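Local coordinates for SusD superfamily protein (Bacteroides fragilis NCTC 9343, PDB 3NQP) that probably binds glycans at the bacterial outer membrane, as other SusD-family proteins do, and passes them to a partner transporter for uptake, at residues D249-V254 with E335-A340; F255-K260 with V372-Y377; A322-F327 with L351-T356; F379-W384 with R410-G415. All blocks are in the same frame, centred on the assembly; numbering follows the deposited sequence.

Interaction 1: residues D249-V254 with E335-A340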
# COMPACT_ATOMS: atom_id res chain seq x y z
N ASP A 249 -1.29 -11.48 18.10
CA ASP A 249 -2.01 -12.74 18.00
C ASP A 249 -3.30 -12.64 17.19
O ASP A 249 -3.67 -13.59 16.54
CB ASP A 249 -2.41 -13.27 19.36
CG ASP A 249 -1.24 -13.85 20.14
OD1 ASP A 249 -0.16 -14.17 19.58
OD2 ASP A 249 -1.43 -13.97 21.35
N ASP A 250 -4.01 -11.51 17.29
CA ASP A 250 -5.32 -11.35 16.62
C ASP A 250 -5.20 -10.37 15.45
O ASP A 250 -4.90 -9.22 15.64
CB ASP A 250 -6.33 -10.85 17.64
CG ASP A 250 -7.76 -10.75 17.10
OD1 ASP A 250 -7.97 -10.16 16.02
OD2 ASP A 250 -8.70 -11.18 17.80
N PHE A 251 -5.41 -10.86 14.24
CA PHE A 251 -5.40 -10.05 13.06
C PHE A 251 -6.25 -8.80 13.16
O PHE A 251 -5.80 -7.72 12.78
CB PHE A 251 -5.86 -10.90 11.88
CG PHE A 251 -5.78 -10.20 10.52
CD1 PHE A 251 -4.59 -10.08 9.86
CD2 PHE A 251 -6.94 -9.73 9.89
CE1 PHE A 251 -4.54 -9.52 8.58
CE2 PHE A 251 -6.90 -9.16 8.60
CZ PHE A 251 -5.69 -9.03 7.97
N SER A 252 -7.46 -8.90 13.70
CA SER A 252 -8.35 -7.73 13.72
C SER A 252 -7.79 -6.62 14.62
O SER A 252 -8.05 -5.47 14.39
CB SER A 252 -9.77 -8.06 14.17
OG SER A 252 -9.77 -8.53 15.51
N GLN A 253 -7.02 -7.00 15.64
CA GLN A 253 -6.47 -6.02 16.59
C GLN A 253 -5.41 -5.18 15.92
O GLN A 253 -5.01 -4.13 16.46
CB GLN A 253 -5.85 -6.74 17.80
CG GLN A 253 -6.88 -7.27 18.81
CD GLN A 253 -7.49 -6.12 19.59
OE1 GLN A 253 -8.38 -5.45 19.12
NE2 GLN A 253 -6.97 -5.88 20.80
N VAL A 254 -4.88 -5.69 14.80
CA VAL A 254 -3.86 -4.93 14.09
C VAL A 254 -4.46 -3.58 13.67
O VAL A 254 -3.79 -2.56 13.76
CB VAL A 254 -3.25 -5.73 12.91
CG1 VAL A 254 -2.37 -4.80 12.02
CG2 VAL A 254 -2.45 -6.97 13.46
N GLU A 335 -13.45 -12.98 7.69
CA GLU A 335 -14.52 -12.18 8.29
C GLU A 335 -13.98 -10.91 8.95
O GLU A 335 -14.71 -9.95 9.11
CB GLU A 335 -15.38 -13.03 9.26
CG GLU A 335 -16.01 -14.16 8.58
CD GLU A 335 -16.98 -13.71 7.49
OE1 GLU A 335 -17.84 -12.79 7.73
OE2 GLU A 335 -16.87 -14.32 6.40
N ALA A 336 -12.68 -10.86 9.27
CA ALA A 336 -12.10 -9.58 9.73
C ALA A 336 -12.08 -8.56 8.58
O ALA A 336 -12.26 -7.36 8.80
CB ALA A 336 -10.70 -9.79 10.27
N THR A 337 -11.87 -9.03 7.36
CA THR A 337 -11.71 -8.13 6.25
C THR A 337 -13.07 -7.80 5.64
O THR A 337 -13.30 -6.65 5.25
CB THR A 337 -10.73 -8.73 5.15
OG1 THR A 337 -9.45 -9.06 5.75
CG2 THR A 337 -10.58 -7.73 3.98
N PHE A 338 -13.94 -8.81 5.53
CA PHE A 338 -15.14 -8.73 4.79
C PHE A 338 -16.39 -9.15 5.58
O PHE A 338 -16.32 -9.98 6.48
CB PHE A 338 -15.09 -9.69 3.62
CG PHE A 338 -14.14 -9.31 2.52
CD1 PHE A 338 -14.42 -8.27 1.67
CD2 PHE A 338 -13.04 -10.10 2.27
CE1 PHE A 338 -13.57 -7.99 0.60
CE2 PHE A 338 -12.16 -9.78 1.20
CZ PHE A 338 -12.47 -8.76 0.38
N ILE A 339 -17.53 -8.58 5.20
CA ILE A 339 -18.84 -9.17 5.47
C ILE A 339 -19.46 -9.47 4.11
O ILE A 339 -19.30 -8.71 3.16
CB ILE A 339 -19.80 -8.26 6.32
CG1 ILE A 339 -21.05 -9.06 6.76
CG2 ILE A 339 -20.14 -6.93 5.58
CD1 ILE A 339 -22.01 -8.31 7.81
N ALA A 340 -20.16 -10.60 4.01
CA ALA A 340 -20.78 -10.99 2.74
C ALA A 340 -22.28 -10.69 2.76
O ALA A 340 -22.95 -10.79 3.81
CB ALA A 340 -20.53 -12.49 2.51
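Ser252 and Ala336 mark the closest backbone approach, with Ser252 CA and Ala336 CA 5.8 Å apart. One segment enters a short, weakly bonded helix at Phe251. The other finishes the helix 333-337 and runs straight into a strand, where Phe338 is the first residue to leave helical geometry. No hydrogen bond crosses between them; the join is made by a ring, a methyl and a threonine.

Phe251 does most of the reaching. With CG anti to the backbone N (chi1 -175°), its ring is sent toward the far helix and meets it rim first: Phe251 CD2 lies 3.8 Å from Ala336 CB, and the methyl sits at the ring edge, close to the ring plane. One carbon further round, Phe251 CE2 is 3.8 Å from Thr337 OG1, which comes in obliquely. That hydroxyl is already used within its own helix, where it bonds the carbonyl of Arg333, so it meets the ring merely as a neighbour. Ser252 CB adds a looser touch, 4.4 Å from Ala336 CB.

The helix start is held by Asp250 as N-cap. Asp250 OD1 accepts weak bonds from Ser252 N (2.7 Å) and from Gln253 N, and so steadies the turn that carries the phenylalanine. Phe255 packs edge-to-face with Phe251, and Arg412 also touches Phe251.

The chemistry is therefore apolar and short-range: the polar groups at the helix start and the threonine hydroxyl find partners on their own side, and the ring edge and the alanine methyl meet by van der Waals packing.

Interaction 2: residues F255-K260 with V372-Y377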
# COMPACT_ATOMS: atom_id res chain seq x y z
N PHE A 255 -5.73 -3.59 13.24
CA PHE A 255 -6.37 -2.43 12.57
C PHE A 255 -7.28 -1.67 13.48
O PHE A 255 -7.68 -0.56 13.16
CB PHE A 255 -7.15 -2.90 11.34
CG PHE A 255 -6.33 -3.78 10.50
CD1 PHE A 255 -5.44 -3.23 9.61
CD2 PHE A 255 -6.35 -5.17 10.67
CE1 PHE A 255 -4.59 -4.06 8.86
CE2 PHE A 255 -5.53 -5.98 9.94
CZ PHE A 255 -4.62 -5.40 9.01
N ASN A 256 -7.59 -2.30 14.62
CA ASN A 256 -8.59 -1.77 15.55
C ASN A 256 -8.23 -0.33 15.93
O ASN A 256 -7.11 -0.04 16.38
CB ASN A 256 -8.64 -2.70 16.75
CG ASN A 256 -9.61 -2.23 17.84
OD1 ASN A 256 -10.09 -1.10 17.85
ND2 ASN A 256 -9.84 -3.11 18.80
N ALA A 257 -9.19 0.57 15.72
CA ALA A 257 -8.96 2.00 15.93
C ALA A 257 -8.75 2.33 17.42
O ALA A 257 -8.33 3.43 17.76
CB ALA A 257 -10.10 2.84 15.29
N LYS A 258 -9.06 1.38 18.30
CA LYS A 258 -8.79 1.54 19.73
C LYS A 258 -7.49 0.81 20.15
O LYS A 258 -7.15 0.78 21.31
CB LYS A 258 -10.00 1.07 20.56
CG LYS A 258 -11.31 1.78 20.21
CD LYS A 258 -11.46 3.11 20.93
CE LYS A 258 -12.87 3.72 20.76
NZ LYS A 258 -14.01 2.73 20.93
N ASN A 259 -6.72 0.30 19.17
CA ASN A 259 -5.45 -0.36 19.47
C ASN A 259 -4.32 0.18 18.58
O ASN A 259 -3.45 -0.55 18.13
CB ASN A 259 -5.60 -1.90 19.31
CG ASN A 259 -4.36 -2.65 19.81
OD1 ASN A 259 -3.75 -2.22 20.76
ND2 ASN A 259 -3.96 -3.71 19.12
N LYS A 260 -4.35 1.47 18.30
CA LYS A 260 -3.44 2.08 17.33
C LYS A 260 -2.02 2.07 17.80
O LYS A 260 -1.75 1.98 18.99
CB LYS A 260 -3.85 3.54 17.03
CG LYS A 260 -5.17 3.62 16.29
CD LYS A 260 -5.54 5.07 15.95
CE LYS A 260 -6.84 5.15 15.12
NZ LYS A 260 -6.88 6.57 14.58
N VAL A 372 -17.41 6.74 12.61
CA VAL A 372 -16.30 7.61 12.27
C VAL A 372 -15.19 6.82 11.60
O VAL A 372 -14.63 5.91 12.19
CB VAL A 372 -15.75 8.33 13.53
CG1 VAL A 372 -14.61 9.27 13.16
CG2 VAL A 372 -16.85 9.16 14.25
N TYR A 373 -14.88 7.13 10.35
CA TYR A 373 -13.83 6.39 9.62
C TYR A 373 -12.42 6.92 9.96
O TYR A 373 -11.78 7.54 9.13
CB TYR A 373 -14.09 6.44 8.12
CG TYR A 373 -15.41 5.77 7.75
CD1 TYR A 373 -15.54 4.39 7.76
CD2 TYR A 373 -16.52 6.51 7.43
CE1 TYR A 373 -16.76 3.77 7.42
CE2 TYR A 373 -17.72 5.92 7.12
CZ TYR A 373 -17.84 4.54 7.12
OH TYR A 373 -19.03 3.95 6.79
N CYS A 374 -11.98 6.67 11.19
CA CYS A 374 -10.68 7.09 11.67
C CYS A 374 -9.71 5.94 11.81
O CYS A 374 -8.78 6.01 12.62
CB CYS A 374 -10.83 7.89 12.98
SG CYS A 374 -11.51 6.94 14.34
N GLY A 375 -9.91 4.85 11.06
CA GLY A 375 -8.89 3.80 10.98
C GLY A 375 -7.57 4.37 10.42
O GLY A 375 -7.59 5.12 9.46
N ASP A 376 -6.43 4.05 11.02
CA ASP A 376 -5.16 4.60 10.53
C ASP A 376 -4.77 3.89 9.25
O ASP A 376 -5.13 2.71 9.04
CB ASP A 376 -4.03 4.40 11.55
CG ASP A 376 -4.03 5.44 12.70
OD1 ASP A 376 -4.91 6.33 12.71
OD2 ASP A 376 -3.12 5.32 13.58
N TYR A 377 -4.07 4.59 8.36
CA TYR A 377 -3.58 3.95 7.12
C TYR A 377 -2.16 3.39 7.34
O TYR A 377 -1.18 4.14 7.34
CB TYR A 377 -3.67 4.95 5.93
CG TYR A 377 -4.87 4.73 5.03
CD1 TYR A 377 -6.15 4.59 5.55
CD2 TYR A 377 -4.71 4.55 3.66
CE1 TYR A 377 -7.22 4.36 4.72
CE2 TYR A 377 -5.78 4.28 2.85
CZ TYR A 377 -7.02 4.19 3.36
OH TYR A 377 -8.06 3.88 2.52
O HOH W 1 -6.77 2.07 13.25
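Lys260 lies across the carboxylate of Asp376 and ends with its ammonium on one of the oxygens, the two side chains crossing at about a right angle. Lys260 CB starts the run 4.0 Å from Asp376 OD2. Lys260 CG, set anti to the carbonyl carbon (chi1 -68°), comes 3.8 Å from Asp376 OD2, and from it the chain is fully extended. Lys260 CD passes over the carboxylate, 3.4 Å from Asp376 OD2 and about as near to OD1. Lys260 CE lies between two acceptors, 3.3 Å from Cys374 O and equally near Asp376 OD1. At the tip Lys260 NZ takes both: Asp376 OD1 at 2.7 Å, a salt bridge, and Cys374 O at 2.8 Å. It approaches the carbonyl almost head-on, with a C=O...N angle of 170°, whereas it meets Asp376 OD1 from above the carboxylate plane, 48° out of it.

Asp376 OD1 also accepts from the backbone N of Phe271, and Asp376 OD2 pairs with Arg270, so two cations and an amide share one buried carboxylate and would probably keep it ionised.

Beside this grip the backbones come close at Ala257 and Gly375. Ala257 CB touches Cys374 SG only loosely, and a water bridges the two backbones: it donates to Phe255 O and accepts from Asp376 N at 3.0 Å.

The lysine's own loop is shaped by a type I beta turn from Asn256 to Asn259, opened by an Asx turn in which Asn256 OD1 takes Lys258 N. This loop is pinned to the lead-in of strand 377-381, beside the end of its antiparallel partner 265-269.

Interaction 3: residues A322-F327 with L351-T356. With EDO (1,2-ethanediol), chain E.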
# COMPACT_ATOMS: atom_id res chain seq x y z
N ALA A 322 -14.59 -13.51 -5.75
CA ALA A 322 -13.51 -14.50 -5.68
C ALA A 322 -12.41 -14.13 -4.70
O ALA A 322 -11.71 -15.02 -4.20
CB ALA A 322 -12.91 -14.77 -7.08
N VAL A 323 -12.24 -12.85 -4.39
CA VAL A 323 -11.22 -12.45 -3.42
C VAL A 323 -11.65 -13.01 -2.05
O VAL A 323 -10.87 -13.68 -1.37
CB VAL A 323 -11.05 -10.92 -3.39
CG1 VAL A 323 -10.18 -10.47 -2.25
CG2 VAL A 323 -10.45 -10.41 -4.75
N TYR A 324 -12.88 -12.72 -1.65
CA TYR A 324 -13.50 -13.35 -0.46
C TYR A 324 -13.49 -14.89 -0.49
O TYR A 324 -13.08 -15.56 0.48
CB TYR A 324 -14.91 -12.80 -0.28
CG TYR A 324 -15.71 -13.31 0.92
CD1 TYR A 324 -15.45 -12.84 2.20
CD2 TYR A 324 -16.72 -14.27 0.77
CE1 TYR A 324 -16.18 -13.28 3.30
CE2 TYR A 324 -17.48 -14.72 1.90
CZ TYR A 324 -17.20 -14.21 3.15
OH TYR A 324 -17.90 -14.62 4.26
N GLN A 325 -13.92 -15.47 -1.59
CA GLN A 325 -14.05 -16.94 -1.69
C GLN A 325 -12.69 -17.65 -1.66
O GLN A 325 -12.63 -18.84 -1.35
CB GLN A 325 -14.77 -17.33 -2.97
CG GLN A 325 -16.19 -16.85 -3.03
CD GLN A 325 -16.82 -17.07 -4.38
OE1 GLN A 325 -16.21 -16.81 -5.42
NE2 GLN A 325 -18.04 -17.57 -4.37
N ASN A 326 -11.62 -16.92 -1.96
CA ASN A 326 -10.25 -17.47 -1.84
C ASN A 326 -9.81 -17.79 -0.41
O ASN A 326 -8.89 -18.58 -0.19
CB ASN A 326 -9.21 -16.49 -2.40
CG ASN A 326 -8.96 -16.67 -3.90
OD1 ASN A 326 -9.46 -17.60 -4.53
ND2 ASN A 326 -8.13 -15.77 -4.46
N PHE A 327 -10.40 -17.13 0.57
CA PHE A 327 -10.11 -17.44 1.97
C PHE A 327 -10.82 -18.73 2.42
O PHE A 327 -12.02 -18.88 2.21
CB PHE A 327 -10.61 -16.32 2.90
CG PHE A 327 -9.85 -15.00 2.77
CD1 PHE A 327 -8.75 -14.74 3.56
CD2 PHE A 327 -10.31 -14.00 1.94
CE1 PHE A 327 -8.10 -13.50 3.51
CE2 PHE A 327 -9.62 -12.77 1.84
CZ PHE A 327 -8.51 -12.53 2.65
N LEU A 351 -29.11 -19.62 0.03
CA LEU A 351 -28.39 -18.37 -0.03
C LEU A 351 -27.28 -18.49 -1.04
O LEU A 351 -26.56 -19.51 -1.06
CB LEU A 351 -27.84 -18.00 1.36
CG LEU A 351 -28.86 -17.79 2.50
CD1 LEU A 351 -28.14 -17.60 3.82
CD2 LEU A 351 -29.75 -16.59 2.24
N SER A 352 -27.13 -17.48 -1.88
CA SER A 352 -25.99 -17.45 -2.80
C SER A 352 -25.21 -16.14 -2.63
O SER A 352 -25.79 -15.07 -2.48
CB SER A 352 -26.48 -17.64 -4.25
OG SER A 352 -27.37 -16.60 -4.59
N LEU A 353 -23.89 -16.23 -2.63
CA LEU A 353 -23.05 -15.06 -2.39
C LEU A 353 -23.31 -14.01 -3.47
O LEU A 353 -23.20 -14.30 -4.68
CB LEU A 353 -21.56 -15.44 -2.39
CG LEU A 353 -20.56 -14.28 -2.14
CD1 LEU A 353 -20.80 -13.70 -0.68
CD2 LEU A 353 -19.08 -14.72 -2.37
N TYR A 354 -23.59 -12.78 -3.05
CA TYR A 354 -23.89 -11.69 -3.98
C TYR A 354 -22.81 -10.59 -3.99
O TYR A 354 -22.15 -10.35 -5.00
CB TYR A 354 -25.27 -11.11 -3.64
CG TYR A 354 -25.86 -10.17 -4.66
CD1 TYR A 354 -25.51 -8.83 -4.70
CD2 TYR A 354 -26.75 -10.62 -5.63
CE1 TYR A 354 -26.06 -7.96 -5.64
CE2 TYR A 354 -27.29 -9.77 -6.54
CZ TYR A 354 -26.97 -8.44 -6.55
OH TYR A 354 -27.54 -7.58 -7.51
N GLY A 355 -22.62 -9.93 -2.86
CA GLY A 355 -21.59 -8.90 -2.74
C GLY A 355 -20.73 -9.10 -1.50
O GLY A 355 -20.99 -9.97 -0.67
N THR A 356 -19.66 -8.33 -1.43
CA THR A 356 -18.80 -8.33 -0.30
C THR A 356 -18.50 -6.88 0.00
O THR A 356 -18.51 -6.05 -0.90
CB THR A 356 -17.49 -9.14 -0.59
OG1 THR A 356 -16.79 -8.51 -1.66
CG2 THR A 356 -17.81 -10.61 -0.93
C1 EDO E . -24.69 -12.43 -8.66
O1 EDO E . -24.36 -13.39 -7.65
C2 EDO E . -24.46 -10.98 -8.22
O2 EDO E . -23.06 -10.64 -8.13
O HOH W 2 -14.34 -10.19 -2.38
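Tyr324 and Thr356 make the close-packed part, where Tyr324 CB and Thr356 CG2 stand 3.7 Å apart. The same methyl reaches obliquely on to the start of the ring. Next to it Leu353 brings CD2 obliquely to the ring, 4.0 Å from Tyr324 CD2, so the tyrosine lies across two aliphatic groups of the strand. At its far end the hydroxyl is probably hydrogen-bonded to Glu335. Thr356 turns CG2 to the helix with OG1 between the backbone N and the carbonyl carbon (chi1 62°), which sends the hydroxyl to a water. That water accepts from Tyr324 N at 3.0 Å and lies 3.1 Å from Thr356 OG1, bridging helix and strand.

Helix 321-325 thus packs against the antiparallel hairpin of strands 338-344 and 351-358. A classic beta bulge, with Tyr354 and Gly355 both facing Ser341, puts an extra residue into strand 351-358, so Leu353 and Thr356, three apart, can both point toward the helix. Ala340 of the partner strand helps to fill the space around Tyr324 and Leu353.

The solvent side differs in kind. Exposed Gln325 touches Leu353 just as closely, but only at one methyl, its chain passing alongside in the opposite direction: Gln325 CG is 3.7 Å from Leu353 CD2, and Gln325 NE2 3.6 Å, with no hydrogen bond between the segments. Tyr354 belongs to the outer side too. A 1,2-ethanediol, probably from the crystallisation liquor, sets its C2 over one face of the Tyr354 ring and hydrogen-bonds Tyr354 O and Lys321 NZ.

Interaction 4: residues F379-W384 with R410-G415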
# COMPACT_ATOMS: atom_id res chain seq x y z
N PHE A 379 1.22 1.89 6.50
CA PHE A 379 2.10 1.75 5.36
C PHE A 379 3.06 0.58 5.53
O PHE A 379 3.29 -0.14 4.58
CB PHE A 379 2.91 3.04 5.14
CG PHE A 379 2.14 4.17 4.55
CD1 PHE A 379 0.79 4.08 4.26
CD2 PHE A 379 2.78 5.36 4.30
CE1 PHE A 379 0.11 5.16 3.69
CE2 PHE A 379 2.12 6.43 3.73
CZ PHE A 379 0.80 6.34 3.42
N TYR A 380 3.63 0.38 6.72
CA TYR A 380 4.49 -0.78 6.98
C TYR A 380 4.09 -1.43 8.30
O TYR A 380 4.01 -0.72 9.30
CB TYR A 380 5.95 -0.40 7.09
CG TYR A 380 6.50 0.23 5.87
CD1 TYR A 380 6.64 -0.53 4.70
CD2 TYR A 380 6.86 1.56 5.84
CE1 TYR A 380 7.14 0.00 3.57
CE2 TYR A 380 7.39 2.13 4.66
CZ TYR A 380 7.51 1.33 3.52
OH TYR A 380 8.03 1.81 2.33
N ARG A 381 3.86 -2.75 8.28
CA ARG A 381 3.73 -3.54 9.53
C ARG A 381 4.50 -4.88 9.39
O ARG A 381 4.97 -5.24 8.31
CB ARG A 381 2.27 -3.72 9.88
CG ARG A 381 1.45 -4.35 8.84
CD ARG A 381 0.02 -4.56 9.33
NE ARG A 381 -0.82 -5.14 8.29
CZ ARG A 381 -1.09 -6.44 8.11
NH1 ARG A 381 -0.61 -7.39 8.90
NH2 ARG A 381 -1.87 -6.80 7.12
N LEU A 382 4.66 -5.60 10.48
CA LEU A 382 5.66 -6.67 10.51
C LEU A 382 5.43 -7.80 9.48
O LEU A 382 6.40 -8.25 8.90
CB LEU A 382 5.79 -7.24 11.94
CG LEU A 382 7.09 -7.92 12.32
CD1 LEU A 382 8.24 -6.85 12.20
CD2 LEU A 382 6.94 -8.53 13.77
N PRO A 383 4.18 -8.30 9.25
CA PRO A 383 4.05 -9.36 8.24
C PRO A 383 4.49 -8.94 6.82
O PRO A 383 4.88 -9.81 6.01
CB PRO A 383 2.54 -9.72 8.26
CG PRO A 383 2.08 -9.35 9.65
CD PRO A 383 2.90 -8.06 9.94
N TRP A 384 4.44 -7.65 6.52
CA TRP A 384 5.02 -7.15 5.25
C TRP A 384 6.53 -7.43 5.24
O TRP A 384 7.08 -7.81 4.20
CB TRP A 384 4.70 -5.65 5.04
CG TRP A 384 5.33 -5.06 3.79
CD1 TRP A 384 4.78 -4.98 2.55
CD2 TRP A 384 6.60 -4.47 3.70
NE1 TRP A 384 5.65 -4.39 1.68
CE2 TRP A 384 6.79 -4.08 2.36
CE3 TRP A 384 7.64 -4.25 4.63
CZ2 TRP A 384 7.97 -3.47 1.91
CZ3 TRP A 384 8.77 -3.63 4.21
CH2 TRP A 384 8.94 -3.25 2.87
N ARG A 410 0.64 -17.34 7.97
CA ARG A 410 -0.55 -18.21 7.98
C ARG A 410 -0.93 -18.62 9.37
O ARG A 410 -2.11 -18.69 9.70
CB ARG A 410 -0.35 -19.47 7.16
CG ARG A 410 -0.20 -19.20 5.69
CD ARG A 410 -0.24 -20.47 4.88
NE ARG A 410 -0.08 -20.25 3.44
CZ ARG A 410 -0.11 -21.21 2.53
NH1 ARG A 410 -0.33 -22.48 2.89
NH2 ARG A 410 0.02 -20.91 1.25
N LYS A 411 0.07 -18.95 10.18
CA LYS A 411 -0.24 -19.49 11.48
C LYS A 411 -1.01 -18.44 12.28
O LYS A 411 -1.98 -18.75 12.94
CB LYS A 411 1.01 -19.94 12.22
CG LYS A 411 0.73 -20.36 13.71
CD LYS A 411 2.05 -20.71 14.40
CE LYS A 411 1.80 -21.24 15.82
NZ LYS A 411 3.10 -21.66 16.48
N ARG A 412 -0.60 -17.19 12.17
CA ARG A 412 -1.35 -16.11 12.82
C ARG A 412 -2.77 -16.01 12.28
O ARG A 412 -3.70 -15.84 13.05
CB ARG A 412 -0.62 -14.77 12.69
CG ARG A 412 -1.14 -13.68 13.63
CD ARG A 412 -2.33 -12.91 13.02
NE ARG A 412 -1.90 -12.02 11.94
CZ ARG A 412 -1.37 -10.80 12.11
NH1 ARG A 412 -1.21 -10.31 13.33
NH2 ARG A 412 -1.00 -10.06 11.06
N ALA A 413 -2.93 -16.09 10.96
CA ALA A 413 -4.23 -15.97 10.30
C ALA A 413 -5.24 -16.99 10.80
O ALA A 413 -6.41 -16.65 11.05
CB ALA A 413 -4.07 -16.10 8.77
N TYR A 414 -4.80 -18.25 10.93
CA TYR A 414 -5.74 -19.32 11.25
C TYR A 414 -6.08 -19.42 12.74
O TYR A 414 -7.07 -20.05 13.10
CB TYR A 414 -5.26 -20.66 10.70
CG TYR A 414 -5.43 -20.77 9.20
CD1 TYR A 414 -4.47 -20.27 8.33
CD2 TYR A 414 -6.56 -21.34 8.66
CE1 TYR A 414 -4.61 -20.36 6.96
CE2 TYR A 414 -6.73 -21.42 7.29
CZ TYR A 414 -5.75 -20.92 6.44
OH TYR A 414 -5.96 -21.00 5.07
N GLY A 415 -5.27 -18.80 13.59
CA GLY A 415 -5.59 -18.63 15.01
C GLY A 415 -5.66 -19.97 15.69
O GLY A 415 -4.80 -20.81 15.46
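Pro383, in the opening turn of helix 382-396, faces Arg412, in the last turns of helix 399-414, with Pro383 CA and Arg412 CA 9.8 Å apart, so side chains alone bridge the gap. Arg412 leaves its helix with CG anti to the backbone N (chi1 -165°) and then bends twice, at chi2 and chi3, which sets its NH2 beside the first turn of helix 382-396. There Arg412 NH2 lies 3.5 Å from Pro383 CG, the proline ring crossing the arginine at about a right angle and coming in obliquely to the guanidinium plane.

Arg381, two residues before Pro383, reaches the same nitrogen. It is the N-cap residue of helix 382-396, and its chain runs straight from CG to NE, carrying Arg381 NH1 to 3.5 Å from Arg412 NH2. The two cationic groups meet edge toward edge, their planes tilted 42° from each other, and as two donors they do not bond.

The two helices, joined by a very short connection, form an antiparallel helical hairpin, and the contact lies where the start of the first comes beside the end of the second. The SusD family belongs to the TPR clan, in which such helical pairs are the building material.

Acidic residues explain why two arginines can gather inside the protein: three carboxylates around the two guanidiniums probably offset their repulsion. Glu445 bridges Arg381 NH1 and Arg412 NH2 through one oxygen, while Glu264 uses one oxygen for Arg381 NH1 and the other for Arg412 NH1. Glu449 takes Arg381 NH2.

In the fold
Following the chain from the N terminus, the short helix 251-255 and the loop after it open interactions 1 and 2 in immediate succession. Interaction 1 closes first, at the junction of helix 333-337 and strand 338-344; interaction 2 closes later, just before strand 377-381, so the two loops cross. Interaction 3 joins helix 321-325 to strand 351-358; it crosses interaction 1, meets it at the same hairpin, and is nested inside the loop of interaction 2. Interaction 4 follows in series, closing the pair of helices 382-396 and 399-414. Its two arginines pack against Val254 and Phe251 of interaction 1, tying the helical pair to helix 251-255, which in turn meets helix 333-337 just before the hairpin.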